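Local coordinates for type II restriction enzyme MunI (Mycoplasma, PDB 1D02), which recognises the double-stranded DNA sequence 5'-CAATTG-3' as a homodimer and cleaves it after the first cytosine, leaving 5'-phosphates, at residues Q13-A16 and G17-A20; V57-D60 and D61-K64; I71-T75 and T76-V80; E107-D110 and P111-R115. The protein carries 1 engineered substitution. All coordinates share one frame; numbering follows the deposited sequence.

Contact 1. Residues Q13-A16 and G17-A20; sequences QALA and GLKA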
loop_
_atom_site.group_PDB
_atom_site.type_symbol
_atom_site.label_atom_id
_atom_site.label_comp_id
_atom_site.label_asym_id
_atom_site.label_seq_id
_atom_site.Cartn_x
_atom_site.Cartn_y
_atom_site.Cartn_z
ATOM N N GLN D 13 -14.931 0.946 -32.827
ATOM C CA GLN D 13 -15.858 0.068 -33.543
ATOM C C GLN D 13 -15.662 -1.391 -33.133
ATOM O O GLN D 13 -16.645 -2.138 -33.017
ATOM C CB GLN D 13 -15.690 0.206 -35.061
ATOM C CG GLN D 13 -16.020 1.617 -35.588
ATOM C CD GLN D 13 -14.764 2.441 -35.848
ATOM O OE1 GLN D 13 -13.787 2.363 -35.084
ATOM N NE2 GLN D 13 -14.782 3.239 -36.934
ATOM N N ALA D 14 -14.412 -1.802 -32.908
ATOM C CA ALA D 14 -14.151 -3.182 -32.507
ATOM C C ALA D 14 -14.738 -3.410 -31.121
ATOM O O ALA D 14 -15.290 -4.471 -30.868
ATOM C CB ALA D 14 -12.666 -3.489 -32.487
ATOM N N LEU D 15 -14.624 -2.420 -30.234
ATOM C CA LEU D 15 -15.198 -2.562 -28.887
ATOM C C LEU D 15 -16.735 -2.630 -28.959
ATOM O O LEU D 15 -17.384 -3.424 -28.235
ATOM C CB LEU D 15 -14.762 -1.391 -27.990
ATOM C CG LEU D 15 -15.371 -1.375 -26.575
ATOM C CD1 LEU D 15 -15.025 -2.690 -25.850
ATOM C CD2 LEU D 15 -14.845 -0.213 -25.773
ATOM N N ALA D 16 -17.325 -1.805 -29.828
ATOM C CA ALA D 16 -18.782 -1.832 -29.975
ATOM C C ALA D 16 -19.202 -3.219 -30.493
ATOM O O ALA D 16 -20.249 -3.747 -30.104
ATOM C CB ALA D 16 -19.247 -0.720 -30.925
ATOM N N GLY D 17 -18.390 -3.817 -31.357
ATOM C CA GLY D 17 -18.708 -5.151 -31.854
ATOM C C GLY D 17 -18.708 -6.175 -30.714
ATOM O O GLY D 17 -19.577 -7.044 -30.647
ATOM N N LEU D 18 -17.720 -6.079 -29.827
ATOM C CA LEU D 18 -17.643 -6.988 -28.673
ATOM C C LEU D 18 -18.891 -6.802 -27.824
ATOM O O LEU D 18 -19.535 -7.782 -27.410
ATOM C CB LEU D 18 -16.376 -6.691 -27.843
ATOM C CG LEU D 18 -16.230 -7.446 -26.522
ATOM C CD1 LEU D 18 -16.134 -8.945 -26.749
ATOM C CD2 LEU D 18 -14.976 -6.960 -25.805
ATOM N N LYS D 19 -19.265 -5.552 -27.565
ATOM C CA LYS D 19 -20.451 -5.299 -26.761
ATOM C C LYS D 19 -21.681 -5.904 -27.446
ATOM O O LYS D 19 -22.486 -6.600 -26.819
ATOM C CB LYS D 19 -20.649 -3.789 -26.564
ATOM C CG LYS D 19 -21.895 -3.434 -25.752
ATOM C CD LYS D 19 -22.103 -1.920 -25.659
ATOM C CE LYS D 19 -23.293 -1.577 -24.773
ATOM N NZ LYS D 19 -23.567 -0.109 -24.772
ATOM N N ALA D 20 -21.803 -5.684 -28.746
ATOM C CA ALA D 20 -22.969 -6.196 -29.477
ATOM C C ALA D 20 -23.075 -7.711 -29.543
ATOM O O ALA D 20 -24.168 -8.241 -29.764
ATOM C CB ALA D 20 -22.975 -5.624 -30.900
#
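Q13-A16 and G17-A20 are successive turns of one α-helix, 12-21, near the start of the chain, and the contact between them is the local one of helical geometry. Four backbone hydrogen bonds of the i to i+4 kind tie the turns together. G17 N donates to Q13 O (2.9 Å) and L18 N to A14 O (3.1 Å). Next along, K19 N reaches L15 O at 2.9 Å with an N-H...O angle of 165°, and A20 N closes the series on A16 O at 2.8 Å. The four carbonyls therefore all point along the helix toward its C-terminal end. Side chains add little between the turns. L15 and L18, three residues apart, stand on the same flank, where L15 CD1 and L18 CD2 come to 4.3 Å, a loose methyl contact. CG anti to the backbone N in both leucines (chi1 176° in L15, 173° in L18) sends the chains out from this flank, so that one methyl of each comes near the other. Closer in, L18 CB lies 3.4 Å from L15 O, and A20 CB rests at the same distance from A16 O. K19 begins over the preceding turn, with CB near A16 O, but its fully extended chain carries NZ away from the helix. At the helix start A14 N is bonded to N11 OD1, and near its end L18 O is bonded to S21 OG. The leucine flank faces the next helix, 27-34: L15 packs on V30 and V34, L18 on N29, and both also meet Q25 in the intervening loop.

Contact 2. Residues V57-D60 and D61-K64; sequences VLPD and DVIK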
loop_
_atom_site.group_PDB
_atom_site.type_symbol
_atom_site.label_atom_id
_atom_site.label_comp_id
_atom_site.label_asym_id
_atom_site.label_seq_id
_atom_site.Cartn_x
_atom_site.Cartn_y
_atom_site.Cartn_z
ATOM N N VAL D 57 20.869 -5.173 -1.524
ATOM C CA VAL D 57 21.966 -5.284 -0.572
ATOM C C VAL D 57 21.481 -5.223 0.883
ATOM O O VAL D 57 20.672 -4.364 1.244
ATOM C CB VAL D 57 22.990 -4.158 -0.831
ATOM C CG1 VAL D 57 24.015 -4.092 0.306
ATOM C CG2 VAL D 57 23.680 -4.412 -2.181
ATOM N N LEU D 58 21.949 -6.169 1.692
ATOM C CA LEU D 58 21.620 -6.199 3.115
ATOM C C LEU D 58 22.936 -6.104 3.886
ATOM O O LEU D 58 23.925 -6.744 3.518
ATOM C CB LEU D 58 20.930 -7.521 3.499
ATOM C CG LEU D 58 19.575 -7.808 2.839
ATOM C CD1 LEU D 58 19.041 -9.143 3.379
ATOM C CD2 LEU D 58 18.581 -6.685 3.141
ATOM N N PRO D 59 22.958 -5.320 4.973
ATOM C CA PRO D 59 24.144 -5.138 5.822
ATOM C C PRO D 59 24.549 -6.490 6.398
ATOM O O PRO D 59 23.692 -7.343 6.621
ATOM C CB PRO D 59 23.649 -4.227 6.942
ATOM C CG PRO D 59 22.481 -3.530 6.373
ATOM C CD PRO D 59 21.844 -4.464 5.398
ATOM N N ASP D 60 25.837 -6.675 6.665
ATOM C CA ASP D 60 26.330 -7.922 7.248
ATOM C C ASP D 60 25.562 -8.277 8.518
ATOM O O ASP D 60 25.281 -9.451 8.748
ATOM C CB ASP D 60 27.820 -7.827 7.628
ATOM C CG ASP D 60 28.765 -8.077 6.459
ATOM O OD1 ASP D 60 28.330 -8.482 5.357
ATOM O OD2 ASP D 60 29.983 -7.867 6.658
ATOM N N ASP D 61 25.235 -7.275 9.334
ATOM C CA ASP D 61 24.531 -7.558 10.580
ATOM C C ASP D 61 23.073 -7.958 10.391
ATOM O O ASP D 61 22.420 -8.384 11.349
ATOM C CB ASP D 61 24.671 -6.409 11.593
ATOM C CG ASP D 61 24.070 -5.105 11.123
ATOM O OD1 ASP D 61 23.485 -5.043 10.024
ATOM O OD2 ASP D 61 24.193 -4.115 11.886
ATOM N N VAL D 62 22.558 -7.826 9.169
ATOM C CA VAL D 62 21.205 -8.282 8.904
ATOM C C VAL D 62 21.345 -9.695 8.335
ATOM O O VAL D 62 20.610 -10.614 8.715
ATOM C CB VAL D 62 20.453 -7.377 7.891
ATOM C CG1 VAL D 62 19.206 -8.102 7.354
ATOM C CG2 VAL D 62 20.015 -6.074 8.597
ATOM N N ILE D 63 22.309 -9.881 7.437
ATOM C CA ILE D 63 22.549 -11.204 6.870
ATOM C C ILE D 63 22.705 -12.218 7.994
ATOM O O ILE D 63 22.156 -13.317 7.941
ATOM C CB ILE D 63 23.846 -11.202 6.019
ATOM C CG1 ILE D 63 23.653 -10.301 4.801
ATOM C CG2 ILE D 63 24.207 -12.608 5.598
ATOM C CD1 ILE D 63 22.663 -10.852 3.788
ATOM N N LYS D 64 23.465 -11.848 9.018
ATOM C CA LYS D 64 23.689 -12.754 10.132
ATOM C C LYS D 64 22.412 -13.182 10.859
ATOM O O LYS D 64 22.370 -14.272 11.436
ATOM C CB LYS D 64 24.668 -12.116 11.129
ATOM C CG LYS D 64 25.030 -13.025 12.291
ATOM C CD LYS D 64 26.218 -12.500 13.092
ATOM C CE LYS D 64 26.632 -13.516 14.161
ATOM N NZ LYS D 64 27.897 -13.125 14.850
#
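D61, which opens D61-K64, folds its carboxylate back against P59 across the opening turn of the short helix 60-63, whose N-cap is P59. D61 CG sits between its own backbone N and carbonyl carbon (chi1 62°), a torsion that swings OD1 to 3.2 Å from P59 CB, the two side chains meeting at a slant. V62 follows and binds the cap by both backbone and side chain. Its N donates to P59 O at 2.8 Å, from well above the carbonyl plane, as suits a bond spanning three residues. Its CG2 lies beside the proline ring, 4.0 Å from P59 CD, with the two side chains pointing the same way, while CG1 meets L58 CD1 at 4.1 Å. I63 supplies the second grip on the same carbonyl: I63 N to P59 O is 3.0 Å and nearly straight (169°), arriving close to the line of the C=O bond. One oxygen thus accepts both an i+3 and an i+4 bond, which fixes the start of the helix. The I63 side chain turns back over L58, crossing it at about a right angle, and I63 O is bonded to N68 ND2 beyond the helix. This small apolar patch is part of the dimer interface, since L58 and I63 pack on R164 of the second subunit and V62 on its R181. K64 continues the pattern with its N bonded to D60 O at 3.0 Å, and its extended side chain takes NZ clear of the turn. Within the patch, I63 CD1 rests 3.8 Å from L58 CB.

Contact 3. Residues I71-T75 and T76-V80; sequences IDLST and TQWGV. With nucleotides of chain A.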
loop_
_atom_site.group_PDB
_atom_site.type_symbol
_atom_site.label_atom_id
_atom_site.label_comp_id
_atom_site.label_asym_id
_atom_site.label_seq_id
_atom_site.Cartn_x
_atom_site.Cartn_y
_atom_site.Cartn_z
ATOM N N ILE D 71 21.464 -20.706 -2.509
ATOM C CA ILE D 71 21.195 -20.490 -3.908
ATOM C C ILE D 71 21.997 -19.284 -4.353
ATOM O O ILE D 71 22.565 -18.559 -3.535
ATOM C CB ILE D 71 19.714 -20.232 -4.166
ATOM C CG1 ILE D 71 19.290 -18.964 -3.425
ATOM C CG2 ILE D 71 18.898 -21.471 -3.782
ATOM C CD1 ILE D 71 17.819 -18.598 -3.624
ATOM N N ASP D 72 22.052 -19.086 -5.662
ATOM C CA ASP D 72 22.804 -17.983 -6.241
ATOM C C ASP D 72 21.876 -16.794 -6.453
ATOM O O ASP D 72 21.148 -16.731 -7.441
ATOM C CB ASP D 72 23.411 -18.427 -7.572
ATOM C CG ASP D 72 24.255 -17.350 -8.221
ATOM O OD1 ASP D 72 24.367 -16.231 -7.674
ATOM O OD2 ASP D 72 24.818 -17.632 -9.295
ATOM N N LEU D 73 21.901 -15.855 -5.516
ATOM C CA LEU D 73 21.020 -14.697 -5.615
ATOM C C LEU D 73 21.346 -13.838 -6.827
ATOM O O LEU D 73 20.470 -13.132 -7.338
ATOM C CB LEU D 73 21.088 -13.847 -4.327
ATOM C CG LEU D 73 20.516 -14.585 -3.098
ATOM C CD1 LEU D 73 20.657 -13.717 -1.846
ATOM C CD2 LEU D 73 19.042 -14.940 -3.354
ATOM N N SER D 74 22.583 -13.902 -7.318
ATOM C CA SER D 74 22.941 -13.044 -8.448
ATOM C C SER D 74 22.175 -13.367 -9.745
ATOM O O SER D 74 22.135 -12.550 -10.658
ATOM C CB SER D 74 24.458 -13.101 -8.696
ATOM O OG SER D 74 24.821 -14.276 -9.403
ATOM N N THR D 75 21.565 -14.547 -9.829
ATOM C CA THR D 75 20.800 -14.930 -11.011
ATOM C C THR D 75 19.379 -15.347 -10.657
ATOM O O THR D 75 18.659 -15.920 -11.473
ATOM C CB THR D 75 21.450 -16.089 -11.746
ATOM O OG1 THR D 75 21.594 -17.215 -10.855
ATOM C CG2 THR D 75 22.819 -15.652 -12.276
ATOM N N THR D 76 18.984 -15.045 -9.433
ATOM C CA THR D 76 17.657 -15.381 -8.976
ATOM C C THR D 76 16.728 -14.227 -9.283
ATOM O O THR D 76 17.063 -13.078 -9.029
ATOM C CB THR D 76 17.686 -15.642 -7.464
ATOM O OG1 THR D 76 18.471 -16.816 -7.219
ATOM C CG2 THR D 76 16.273 -15.840 -6.912
ATOM N N GLN D 77 15.556 -14.532 -9.817
ATOM C CA GLN D 77 14.603 -13.490 -10.138
ATOM C C GLN D 77 13.375 -13.513 -9.236
ATOM O O GLN D 77 12.534 -14.417 -9.320
ATOM C CB GLN D 77 14.198 -13.601 -11.605
ATOM C CG GLN D 77 15.411 -13.412 -12.522
ATOM C CD GLN D 77 15.044 -13.327 -13.981
ATOM O OE1 GLN D 77 14.025 -12.746 -14.337
ATOM N NE2 GLN D 77 15.892 -13.887 -14.843
ATOM N N TRP D 78 13.313 -12.522 -8.354
ATOM C CA TRP D 78 12.180 -12.318 -7.446
ATOM C C TRP D 78 11.612 -10.939 -7.755
ATOM O O TRP D 78 12.320 -9.929 -7.720
ATOM C CB TRP D 78 12.601 -12.363 -5.968
ATOM C CG TRP D 78 13.098 -13.699 -5.505
ATOM C CD1 TRP D 78 12.775 -14.928 -6.021
ATOM C CD2 TRP D 78 13.963 -13.937 -4.401
ATOM N NE1 TRP D 78 13.389 -15.927 -5.287
ATOM C CE2 TRP D 78 14.125 -15.342 -4.288
ATOM C CE3 TRP D 78 14.621 -13.099 -3.485
ATOM C CZ2 TRP D 78 14.911 -15.925 -3.296
ATOM C CZ3 TRP D 78 15.405 -13.683 -2.497
ATOM C CH2 TRP D 78 15.542 -15.087 -2.412
ATOM N N GLY D 79 10.324 -10.885 -8.049
ATOM C CA GLY D 79 9.745 -9.607 -8.390
ATOM C C GLY D 79 8.247 -9.615 -8.253
ATOM O O GLY D 79 7.705 -10.272 -7.346
ATOM N N VAL D 80 7.581 -8.885 -9.145
ATOM C CA VAL D 80 6.126 -8.806 -9.123
ATOM C C VAL D 80 5.534 -9.130 -10.499
ATOM O O VAL D 80 6.231 -9.146 -11.525
ATOM C CB VAL D 80 5.630 -7.393 -8.667
ATOM C CG1 VAL D 80 6.128 -7.083 -7.223
ATOM C CG2 VAL D 80 6.135 -6.340 -9.650
ATOM P P DC A 2 8.518 -14.564 -7.290
ATOM O OP1 DC A 2 9.125 -13.465 -8.094
ATOM O OP2 DC A 2 8.884 -14.753 -5.856
ATOM O "O5'" DC A 2 6.947 -14.384 -7.384
ATOM C "C5'" DC A 2 6.371 -14.100 -8.651
ATOM C "C4'" DC A 2 4.904 -13.797 -8.501
ATOM O "O4'" DC A 2 4.195 -15.020 -8.191
ATOM C "C3'" DC A 2 4.542 -12.780 -7.417
ATOM O "O3'" DC A 2 3.752 -11.760 -8.055
ATOM C "C2'" DC A 2 3.797 -13.613 -6.372
ATOM C "C1'" DC A 2 3.239 -14.778 -7.174
ATOM N N1 DC A 2 3.068 -16.042 -6.433
ATOM C C2 DC A 2 1.826 -16.687 -6.463
ATOM O O2 DC A 2 0.886 -16.171 -7.106
ATOM N N3 DC A 2 1.680 -17.853 -5.793
ATOM C C4 DC A 2 2.710 -18.382 -5.127
ATOM N N4 DC A 2 2.530 -19.561 -4.502
ATOM C C5 DC A 2 3.983 -17.739 -5.074
ATOM C C6 DC A 2 4.112 -16.582 -5.736
ATOM P P DC A 3 2.923 -10.683 -7.195
ATOM O OP1 DC A 3 2.875 -9.476 -8.049
ATOM O OP2 DC A 3 3.389 -10.565 -5.800
ATOM O "O5'" DC A 3 1.453 -11.298 -7.202
ATOM C "C5'" DC A 3 0.828 -11.596 -8.441
ATOM C "C4'" DC A 3 -0.625 -11.933 -8.230
ATOM O "O4'" DC A 3 -0.738 -13.215 -7.559
ATOM C "C3'" DC A 3 -1.457 -10.944 -7.412
ATOM O "O3'" DC A 3 -2.741 -10.916 -8.040
ATOM C "C2'" DC A 3 -1.513 -11.603 -6.040
ATOM C "C1'" DC A 3 -1.541 -13.091 -6.393
ATOM N N1 DC A 3 -0.966 -13.971 -5.353
ATOM C C2 DC A 3 -1.726 -15.066 -4.887
ATOM O O2 DC A 3 -2.839 -15.276 -5.378
ATOM N N3 DC A 3 -1.221 -15.861 -3.914
ATOM C C4 DC A 3 -0.018 -15.608 -3.398
ATOM N N4 DC A 3 0.418 -16.413 -2.394
ATOM C C5 DC A 3 0.792 -14.521 -3.862
ATOM C C6 DC A 3 0.279 -13.732 -4.834
HETATM O O HOH W 1 19.239 -11.697 -9.327
HETATM O O HOH W 2 18.493 -15.225 -14.193
#
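T76 and D72 close a turn at the foot of a loop that reaches a DNA phosphate. T76 OG1 donates to D72 O at 2.7 Å, coming from above the carbonyl plane, while T75 N reaches the same oxygen from the other face. The torsion that points T76 OG1 at D72 (chi1 -66°) sets CG2 anti to the backbone N, over one face of the W78 indole, 3.3 Å above the plane and toward the rim. A weak backbone bond joins T76 N to L73 O, and a water bridges L73 O and T76 O. Within this loop D72 to S74 form an Asx turn: D72 OD1 accepts from S74 N and, at 2.6 Å, from S74 OG, both from the same face of the carboxylate. At the far end of the indole, L73 CD2 touches W78 CH2 at 3.6 Å and I71 CD1 touches W78 CZ2 at 4.0 Å. K161 of the second subunit makes a cation-pi contact with W78, whose backbone pairs with L52 and Y53. Past the tryptophan the chain runs along the DNA strand, where G79 N donates to OP1 of DC2 of chain A at 2.8 Å (165°). One residue later, V80 CA lies 3.5 Å from OP1 of DC3 of chain A.

Contact 4. Residues E107-D110 and P111-R115; sequences EGKD and PSAGR. With nucleotides of chain A; nucleotides of chain B.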
loop_
_atom_site.group_PDB
_atom_site.type_symbol
_atom_site.label_atom_id
_atom_site.label_comp_id
_atom_site.label_asym_id
_atom_site.label_seq_id
_atom_site.Cartn_x
_atom_site.Cartn_y
_atom_site.Cartn_z
ATOM N N GLU D 107 -26.842 -2.175 -1.579
ATOM C CA GLU D 107 -28.247 -2.495 -1.323
ATOM C C GLU D 107 -28.470 -3.965 -0.976
ATOM O O GLU D 107 -27.905 -4.868 -1.617
ATOM C CB GLU D 107 -29.109 -2.147 -2.567
ATOM C CG GLU D 107 -29.129 -0.668 -2.942
ATOM C CD GLU D 107 -28.039 -0.295 -3.939
ATOM O OE1 GLU D 107 -27.087 -1.093 -4.105
ATOM O OE2 GLU D 107 -28.134 0.794 -4.552
ATOM N N GLY D 108 -29.298 -4.224 0.036
ATOM C CA GLY D 108 -29.599 -5.598 0.394
ATOM C C GLY D 108 -28.551 -6.291 1.228
ATOM O O GLY D 108 -28.683 -7.472 1.498
ATOM N N LYS D 109 -27.523 -5.555 1.647
ATOM C CA LYS D 109 -26.451 -6.126 2.455
ATOM C C LYS D 109 -26.334 -5.475 3.829
ATOM O O LYS D 109 -26.662 -4.298 4.018
ATOM C CB LYS D 109 -25.098 -5.923 1.768
ATOM C CG LYS D 109 -24.991 -6.470 0.358
ATOM C CD LYS D 109 -25.028 -7.974 0.344
ATOM C CE LYS D 109 -24.691 -8.522 -1.039
ATOM N NZ LYS D 109 -24.547 -10.015 -0.984
ATOM N N ASP D 110 -25.827 -6.241 4.792
ATOM C CA ASP D 110 -25.569 -5.691 6.121
ATOM C C ASP D 110 -24.264 -4.906 5.951
ATOM O O ASP D 110 -23.444 -5.236 5.084
ATOM C CB ASP D 110 -25.345 -6.826 7.115
ATOM C CG ASP D 110 -25.051 -6.319 8.508
ATOM O OD1 ASP D 110 -25.998 -5.856 9.195
ATOM O OD2 ASP D 110 -23.870 -6.376 8.910
ATOM N N PRO D 111 -24.048 -3.854 6.757
ATOM C CA PRO D 111 -22.801 -3.094 6.599
ATOM C C PRO D 111 -21.538 -3.945 6.713
ATOM O O PRO D 111 -20.504 -3.591 6.138
ATOM C CB PRO D 111 -22.916 -2.012 7.690
ATOM C CG PRO D 111 -24.408 -1.751 7.693
ATOM C CD PRO D 111 -24.974 -3.163 7.673
ATOM N N SER D 112 -21.623 -5.065 7.430
ATOM C CA SER D 112 -20.470 -5.949 7.594
ATOM C C SER D 112 -19.996 -6.524 6.264
ATOM O O SER D 112 -18.847 -6.973 6.152
ATOM C CB SER D 112 -20.791 -7.089 8.572
ATOM O OG SER D 112 -21.846 -7.891 8.079
ATOM N N ALA D 113 -20.862 -6.513 5.255
ATOM C CA ALA D 113 -20.449 -7.016 3.944
ATOM C C ALA D 113 -19.311 -6.165 3.355
ATOM O O ALA D 113 -18.625 -6.621 2.447
ATOM C CB ALA D 113 -21.644 -7.048 2.963
ATOM N N GLY D 114 -19.110 -4.956 3.873
ATOM C CA GLY D 114 -18.050 -4.096 3.371
ATOM C C GLY D 114 -16.832 -3.973 4.278
ATOM O O GLY D 114 -15.995 -3.087 4.101
ATOM N N ARG D 115 -16.701 -4.878 5.239
ATOM C CA ARG D 115 -15.598 -4.785 6.188
ATOM C C ARG D 115 -14.252 -5.209 5.636
ATOM O O ARG D 115 -13.227 -4.995 6.293
ATOM C CB ARG D 115 -15.901 -5.654 7.407
ATOM C CG ARG D 115 -15.776 -7.146 7.125
ATOM C CD ARG D 115 -16.225 -7.942 8.350
ATOM N NE ARG D 115 -16.066 -9.399 8.208
ATOM C CZ ARG D 115 -16.938 -10.196 7.600
ATOM N NH1 ARG D 115 -18.048 -9.693 7.053
ATOM N NH2 ARG D 115 -16.717 -11.499 7.553
ATOM P P DG A 8 -16.251 -17.460 9.080
ATOM O OP1 DG A 8 -16.363 -18.928 9.291
ATOM O OP2 DG A 8 -17.474 -16.623 9.078
ATOM O "O5'" DG A 8 -15.231 -16.917 10.160
ATOM C "C5'" DG A 8 -13.958 -17.550 10.290
ATOM C "C4'" DG A 8 -13.091 -16.828 11.292
ATOM O "O4'" DG A 8 -12.623 -15.571 10.760
ATOM C "C3'" DG A 8 -13.729 -16.511 12.647
ATOM O "O3'" DG A 8 -12.724 -16.749 13.623
ATOM C "C2'" DG A 8 -14.065 -15.034 12.539
ATOM C "C1'" DG A 8 -12.945 -14.515 11.647
ATOM N N9 DG A 8 -13.307 -13.359 10.833
ATOM C C8 DG A 8 -14.400 -13.230 10.006
ATOM N N7 DG A 8 -14.469 -12.061 9.441
ATOM C C5 DG A 8 -13.343 -11.387 9.907
ATOM C C6 DG A 8 -12.887 -10.086 9.627
ATOM O O6 DG A 8 -13.370 -9.264 8.852
ATOM N N1 DG A 8 -11.733 -9.777 10.345
ATOM C C2 DG A 8 -11.097 -10.637 11.203
ATOM N N2 DG A 8 -10.010 -10.153 11.835
ATOM N N3 DG A 8 -11.496 -11.876 11.439
ATOM C C4 DG A 8 -12.621 -12.176 10.764
ATOM P P DC B 3 -8.301 -0.094 10.098
ATOM O OP1 DC B 3 -7.159 0.776 10.404
ATOM O OP2 DC B 3 -8.760 -0.230 8.698
ATOM O "O5'" DC B 3 -7.950 -1.531 10.664
ATOM C "C5'" DC B 3 -7.575 -1.677 12.024
ATOM C "C4'" DC B 3 -7.136 -3.094 12.297
ATOM O "O4'" DC B 3 -8.246 -4.018 12.219
ATOM C "C3'" DC B 3 -6.047 -3.647 11.374
ATOM O "O3'" DC B 3 -5.197 -4.414 12.227
ATOM C "C2'" DC B 3 -6.832 -4.527 10.415
ATOM C "C1'" DC B 3 -7.933 -5.077 11.325
ATOM N N1 DC B 3 -9.166 -5.438 10.615
ATOM C C2 DC B 3 -9.671 -6.732 10.768
ATOM O O2 DC B 3 -9.075 -7.523 11.521
ATOM N N3 DC B 3 -10.784 -7.098 10.092
ATOM C C4 DC B 3 -11.388 -6.227 9.273
ATOM N N4 DC B 3 -12.456 -6.649 8.566
ATOM C C5 DC B 3 -10.919 -4.890 9.124
ATOM C C6 DC B 3 -9.808 -4.539 9.808
ATOM P P DT A 7 -16.439 -14.671 2.577
ATOM O OP1 DT A 7 -17.457 -15.620 1.997
ATOM O OP2 DT A 7 -16.781 -13.235 2.743
ATOM O "O5'" DT A 7 -15.952 -15.180 3.999
ATOM C "C5'" DT A 7 -15.385 -16.476 4.154
ATOM C "C4'" DT A 7 -14.836 -16.632 5.554
ATOM O "O4'" DT A 7 -13.773 -15.673 5.767
ATOM C "C3'" DT A 7 -15.828 -16.409 6.699
ATOM O "O3'" DT A 7 -15.405 -17.294 7.730
ATOM C "C2'" DT A 7 -15.606 -14.950 7.067
ATOM C "C1'" DT A 7 -14.108 -14.791 6.829
ATOM N N1 DT A 7 -13.636 -13.439 6.456
ATOM C C2 DT A 7 -12.454 -13.016 7.029
ATOM O O2 DT A 7 -11.803 -13.696 7.809
ATOM N N3 DT A 7 -12.050 -11.767 6.657
ATOM C C4 DT A 7 -12.688 -10.906 5.786
ATOM O O4 DT A 7 -12.200 -9.792 5.558
ATOM C C5 DT A 7 -13.918 -11.407 5.209
ATOM C C7 DT A 7 -14.659 -10.537 4.234
ATOM C C6 DT A 7 -14.332 -12.635 5.572
#
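S112 and D110 build the turn that presents R115 to the outer base pair of the DNA recognition sequence. With CG anti to the backbone N (chi1 179°), D110 brings OD2 over the start of the following 3-10 turn. There it accepts from S112 OG at 2.7 Å, met on the anti side and close to the carboxylate plane, and from S112 N at 3.0 Å, which comes from above that plane. The second bond makes D110 to S112 an Asx turn, and the backbone supports it through A113 N, which donates to D110 O at 2.9 Å. K109 CB and A113 CB touch at 3.8 Å on another side of the turn. Two bonds from R115, made by its backbone N and by NH1, meet S112 O on opposite faces of the carbonyl plane; NH1 lies 3.0 Å away. This second-shell hold probably limits the rotation of the guanidinium as it meets the major-groove edge of the guanine. R115 CG sits between its backbone N and carbonyl carbon (chi1 73°), and the extended chain carries NE to 2.8 Å from O6 of DG8 of chain A. NH2 is bonded to N7 of that guanine at 3.0 Å, and NE adds a weak bond to N7. Over one face of the guanidinium hangs the C7 methyl of DT7 of chain A. G114 O is bonded to R162 NH2, and E107 forms a salt bridge with R158. The cytosine paired with the guanine, DC3 of chain B, donates from N4 to R115 O at 2.9 Å.

Overall arrangement
All four contacts lie at the surface; one touching residue is buried in each of contacts 1, 2 and 3, and none in contact 4. Contact 1 is regular helix, turned toward another helix of its own chain and about 19 Å from the DNA at the nearest atoms. Contacts 2 and 3, with centres 17 Å apart on the same side of the chain's centre, both meet R164 of the second subunit. Contact 2 does so with aliphatic side chains at a helix start, contact 3 with L73 beside a tryptophan. Contacts 3 and 4 both contain an aspartate-held turn and both reach DNA, contact 3 at the phosphate of DC2 through a backbone N-H, contact 4 at base edges through an arginine.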